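PDB 7EDR: Moesin/ezrin/radixin homolog 2 from Drosophila melanogaster, which probably acts as a membrane-associated scaffold of the Merlin type, a FERM-domain relative of ezrin, radixin and moesin. Local coordinates for residues R35-L47 with E94-F106. Numbering follows the deposited sequence.
Sequences RTIGLRESWYFGL and EELIQEITQHLFF
At the seam between the ubiquitin-like N-terminal lobe and the helical central lobe of the FERM domain, the loop between helix 26-37 and strand 45-50 receives the first turn of helix 99-114, and the side chains of Glu41 and Gln98 run antiparallel alongside one another, each reaching the other's backbone. The carboxylate of Glu41 grips the helix start: Ile97 N gives OE2 a bond of 2.8 Å on the syn side, somewhat out of the carboxylate plane, while Gln98 N (2.8 Å) and Thr101 OG1 reach OE1 from opposite faces of that plane. Gln98, the N-cap residue, answers with its amide, carried to the loop by an extended chain with CG beside the backbone N (chi1 -51°). Its OE1 accepts Arg40 N on a lone pair at 2.6 Å and Glu41 N at 3.1 Å; its NE2 donates to the carbonyl oxygen of Gly38, which ends helix 26-37 in a Schellman motif. Further along helix 99-114, the edge of Phe105 meets the face of Tyr44, planes at 84°, and Phe45 packs against Phe105 and Leu104. Three donors thus satisfy a buried carboxylate where the lobes join, and the partial positive charge of the nearby helix start would probably further stabilise its negative charge.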
# COMPACT_ATOMS: atom_id res chain seq x y z
N ARG C 35 -14.12 -15.92 -15.78
CA ARG C 35 -13.48 -15.49 -17.02
C ARG C 35 -14.51 -14.98 -18.02
O ARG C 35 -14.30 -13.95 -18.67
CB ARG C 35 -12.68 -16.65 -17.62
CG ARG C 35 -11.58 -17.20 -16.75
CD ARG C 35 -10.87 -18.40 -17.43
NE ARG C 35 -9.64 -17.93 -18.04
CZ ARG C 35 -9.39 -17.92 -19.35
NH1 ARG C 35 -10.27 -18.42 -20.21
NH2 ARG C 35 -8.25 -17.42 -19.78
N THR C 36 -15.65 -15.68 -18.14
CA THR C 36 -16.68 -15.33 -19.12
C THR C 36 -17.18 -13.90 -18.91
O THR C 36 -17.40 -13.17 -19.89
CB THR C 36 -17.86 -16.30 -19.03
OG1 THR C 36 -17.42 -17.64 -19.27
CG2 THR C 36 -18.92 -15.95 -20.03
N ILE C 37 -17.38 -13.48 -17.66
CA ILE C 37 -17.97 -12.18 -17.37
C ILE C 37 -16.93 -11.11 -17.05
O ILE C 37 -17.29 -9.94 -16.86
CB ILE C 37 -19.01 -12.31 -16.24
CG1 ILE C 37 -18.32 -12.72 -14.93
CG2 ILE C 37 -20.07 -13.34 -16.64
CD1 ILE C 37 -19.26 -12.73 -13.71
N GLY C 38 -15.65 -11.47 -17.03
CA GLY C 38 -14.61 -10.49 -16.76
C GLY C 38 -14.48 -10.10 -15.30
O GLY C 38 -14.05 -8.98 -15.00
N LEU C 39 -14.84 -10.99 -14.38
CA LEU C 39 -14.80 -10.70 -12.96
C LEU C 39 -13.48 -11.17 -12.39
O LEU C 39 -13.18 -12.37 -12.42
CB LEU C 39 -15.97 -11.37 -12.25
CG LEU C 39 -15.90 -11.27 -10.71
CD1 LEU C 39 -16.29 -9.89 -10.24
CD2 LEU C 39 -16.74 -12.34 -10.04
N ARG C 40 -12.68 -10.24 -11.86
CA ARG C 40 -11.45 -10.60 -11.16
C ARG C 40 -11.58 -10.55 -9.64
O ARG C 40 -10.88 -11.28 -8.95
CB ARG C 40 -10.30 -9.71 -11.60
CG ARG C 40 -10.05 -9.78 -13.10
CD ARG C 40 -8.71 -9.17 -13.45
NE ARG C 40 -8.56 -8.87 -14.88
CZ ARG C 40 -8.18 -9.77 -15.79
NH1 ARG C 40 -7.93 -11.02 -15.43
NH2 ARG C 40 -8.06 -9.41 -17.06
N GLU C 41 -12.48 -9.73 -9.09
CA GLU C 41 -12.70 -9.71 -7.65
C GLU C 41 -13.63 -10.87 -7.27
O GLU C 41 -14.77 -10.70 -6.86
CB GLU C 41 -13.26 -8.38 -7.19
CG GLU C 41 -12.40 -7.21 -7.53
CD GLU C 41 -13.17 -5.89 -7.42
OE1 GLU C 41 -13.89 -5.54 -8.39
OE2 GLU C 41 -13.06 -5.22 -6.36
N SER C 42 -13.10 -12.08 -7.43
CA SER C 42 -13.94 -13.27 -7.30
C SER C 42 -14.22 -13.64 -5.86
O SER C 42 -15.06 -14.51 -5.63
CB SER C 42 -13.27 -14.46 -8.00
OG SER C 42 -12.08 -14.86 -7.32
N TRP C 43 -13.54 -13.02 -4.90
CA TRP C 43 -13.61 -13.46 -3.51
C TRP C 43 -14.98 -13.22 -2.87
O TRP C 43 -15.33 -13.92 -1.91
CB TRP C 43 -12.51 -12.77 -2.70
CG TRP C 43 -12.13 -11.40 -3.18
CD1 TRP C 43 -12.75 -10.22 -2.89
CD2 TRP C 43 -11.02 -11.07 -4.02
NE1 TRP C 43 -12.10 -9.18 -3.50
CE2 TRP C 43 -11.03 -9.67 -4.20
CE3 TRP C 43 -10.00 -11.82 -4.62
CZ2 TRP C 43 -10.08 -9.01 -4.97
CZ3 TRP C 43 -9.05 -11.15 -5.40
CH2 TRP C 43 -9.10 -9.76 -5.57
N TYR C 44 -15.76 -12.26 -3.37
CA TYR C 44 -17.07 -12.03 -2.80
C TYR C 44 -18.09 -13.09 -3.21
O TYR C 44 -19.16 -13.18 -2.58
CB TYR C 44 -17.60 -10.65 -3.23
CG TYR C 44 -16.69 -9.47 -2.91
CD1 TYR C 44 -16.47 -9.06 -1.59
CD2 TYR C 44 -16.08 -8.73 -3.92
CE1 TYR C 44 -15.66 -7.99 -1.30
CE2 TYR C 44 -15.26 -7.65 -3.64
CZ TYR C 44 -15.05 -7.28 -2.32
OH TYR C 44 -14.24 -6.19 -2.01
N PHE C 45 -17.80 -13.90 -4.23
CA PHE C 45 -18.86 -14.56 -4.98
C PHE C 45 -18.83 -16.07 -4.79
O PHE C 45 -17.83 -16.65 -4.35
CB PHE C 45 -18.77 -14.19 -6.47
CG PHE C 45 -19.09 -12.73 -6.75
CD1 PHE C 45 -18.09 -11.78 -6.79
CD2 PHE C 45 -20.40 -12.32 -6.95
CE1 PHE C 45 -18.38 -10.45 -7.03
CE2 PHE C 45 -20.71 -11.00 -7.18
CZ PHE C 45 -19.69 -10.06 -7.23
N GLY C 46 -19.95 -16.71 -5.12
CA GLY C 46 -20.10 -18.15 -5.00
C GLY C 46 -21.23 -18.68 -5.87
O GLY C 46 -22.05 -17.93 -6.41
N LEU C 47 -21.26 -20.00 -6.01
CA LEU C 47 -22.26 -20.69 -6.81
C LEU C 47 -23.23 -21.39 -5.86
O LEU C 47 -22.84 -22.32 -5.14
CB LEU C 47 -21.61 -21.68 -7.78
CG LEU C 47 -20.83 -21.00 -8.90
CD1 LEU C 47 -19.72 -21.90 -9.43
CD2 LEU C 47 -21.76 -20.58 -10.02
N GLU C 94 -14.65 2.33 -1.40
CA GLU C 94 -13.21 2.14 -1.26
C GLU C 94 -12.75 0.75 -1.70
O GLU C 94 -11.55 0.55 -1.88
CB GLU C 94 -12.76 2.39 0.19
CG GLU C 94 -12.75 3.87 0.59
CD GLU C 94 -11.62 4.66 -0.09
OE1 GLU C 94 -10.43 4.35 0.17
OE2 GLU C 94 -11.92 5.57 -0.90
N GLU C 95 -13.65 -0.20 -1.87
CA GLU C 95 -13.24 -1.59 -2.01
C GLU C 95 -13.67 -2.24 -3.31
O GLU C 95 -12.97 -3.15 -3.76
CB GLU C 95 -13.76 -2.41 -0.82
CG GLU C 95 -13.17 -1.97 0.51
CD GLU C 95 -13.93 -2.52 1.71
OE1 GLU C 95 -14.41 -3.67 1.63
OE2 GLU C 95 -14.06 -1.79 2.73
N LEU C 96 -14.78 -1.83 -3.92
CA LEU C 96 -15.21 -2.43 -5.18
C LEU C 96 -14.44 -1.77 -6.33
O LEU C 96 -14.60 -0.58 -6.61
CB LEU C 96 -16.72 -2.28 -5.36
CG LEU C 96 -17.57 -3.08 -4.35
CD1 LEU C 96 -19.04 -3.14 -4.76
CD2 LEU C 96 -17.03 -4.49 -4.12
N ILE C 97 -13.59 -2.55 -6.99
CA ILE C 97 -12.63 -2.01 -7.95
C ILE C 97 -13.20 -1.98 -9.36
O ILE C 97 -13.12 -0.96 -10.05
CB ILE C 97 -11.33 -2.83 -7.89
CG1 ILE C 97 -10.76 -2.86 -6.47
CG2 ILE C 97 -10.33 -2.30 -8.94
CD1 ILE C 97 -9.80 -4.05 -6.17
N GLN C 98 -13.74 -3.10 -9.83
CA GLN C 98 -14.19 -3.25 -11.21
C GLN C 98 -15.65 -2.82 -11.36
O GLN C 98 -16.43 -2.80 -10.40
CB GLN C 98 -14.06 -4.70 -11.68
CG GLN C 98 -12.73 -5.38 -11.48
CD GLN C 98 -12.75 -6.77 -12.09
OE1 GLN C 98 -13.04 -7.75 -11.40
NE2 GLN C 98 -12.51 -6.85 -13.40
N GLU C 99 -16.03 -2.53 -12.61
CA GLU C 99 -17.42 -2.16 -12.85
C GLU C 99 -18.33 -3.38 -12.84
O GLU C 99 -19.46 -3.30 -12.35
CB GLU C 99 -17.54 -1.40 -14.16
CG GLU C 99 -17.27 0.09 -13.98
CD GLU C 99 -17.05 0.82 -15.30
OE1 GLU C 99 -16.18 1.72 -15.34
OE2 GLU C 99 -17.75 0.49 -16.30
N ILE C 100 -17.86 -4.51 -13.36
CA ILE C 100 -18.69 -5.71 -13.31
C ILE C 100 -19.03 -6.06 -11.86
O ILE C 100 -20.17 -6.42 -11.55
CB ILE C 100 -18.01 -6.88 -14.06
CG1 ILE C 100 -18.89 -8.14 -14.01
CG2 ILE C 100 -16.61 -7.16 -13.51
CD1 ILE C 100 -20.32 -7.92 -14.47
N THR C 101 -18.05 -5.94 -10.95
CA THR C 101 -18.30 -6.18 -9.53
C THR C 101 -19.35 -5.22 -8.99
O THR C 101 -20.32 -5.65 -8.34
CB THR C 101 -17.00 -6.03 -8.72
OG1 THR C 101 -15.91 -6.70 -9.38
CG2 THR C 101 -17.18 -6.62 -7.33
N GLN C 102 -19.17 -3.91 -9.21
CA GLN C 102 -20.14 -2.92 -8.74
C GLN C 102 -21.51 -3.20 -9.30
O GLN C 102 -22.51 -3.14 -8.58
CB GLN C 102 -19.72 -1.51 -9.14
CG GLN C 102 -18.33 -1.17 -8.69
CD GLN C 102 -17.74 0.02 -9.42
OE1 GLN C 102 -18.43 0.73 -10.15
NE2 GLN C 102 -16.43 0.24 -9.21
N HIS C 103 -21.58 -3.53 -10.58
CA HIS C 103 -22.86 -3.80 -11.22
C HIS C 103 -23.55 -5.00 -10.59
O HIS C 103 -24.75 -4.96 -10.30
CB HIS C 103 -22.63 -4.02 -12.71
CG HIS C 103 -23.89 -4.20 -13.48
ND1 HIS C 103 -24.82 -3.19 -13.62
CD2 HIS C 103 -24.38 -5.28 -14.13
CE1 HIS C 103 -25.84 -3.65 -14.33
NE2 HIS C 103 -25.59 -4.91 -14.66
N LEU C 104 -22.81 -6.10 -10.39
CA LEU C 104 -23.40 -7.31 -9.82
C LEU C 104 -23.87 -7.08 -8.38
O LEU C 104 -24.90 -7.63 -7.97
CB LEU C 104 -22.41 -8.47 -9.91
CG LEU C 104 -22.13 -9.05 -11.30
CD1 LEU C 104 -21.24 -10.28 -11.20
CD2 LEU C 104 -23.41 -9.43 -12.01
N PHE C 105 -23.15 -6.26 -7.60
CA PHE C 105 -23.64 -5.92 -6.26
C PHE C 105 -24.86 -5.01 -6.34
O PHE C 105 -25.82 -5.18 -5.56
CB PHE C 105 -22.54 -5.23 -5.43
CG PHE C 105 -21.69 -6.18 -4.64
CD1 PHE C 105 -22.12 -6.66 -3.40
CD2 PHE C 105 -20.46 -6.59 -5.13
CE1 PHE C 105 -21.33 -7.54 -2.66
CE2 PHE C 105 -19.66 -7.48 -4.38
CZ PHE C 105 -20.10 -7.94 -3.15
N PHE C 106 -24.85 -4.05 -7.26
CA PHE C 106 -25.99 -3.15 -7.41
C PHE C 106 -27.27 -3.93 -7.68
O PHE C 106 -28.31 -3.66 -7.06
CB PHE C 106 -25.74 -2.14 -8.54
CG PHE C 106 -27.00 -1.44 -9.00
CD1 PHE C 106 -27.57 -0.43 -8.23
CD2 PHE C 106 -27.64 -1.80 -10.19
CE1 PHE C 106 -28.77 0.21 -8.64
CE2 PHE C 106 -28.81 -1.17 -10.59
CZ PHE C 106 -29.37 -0.16 -9.81
O HOH W 1 -13.16 -5.78 0.56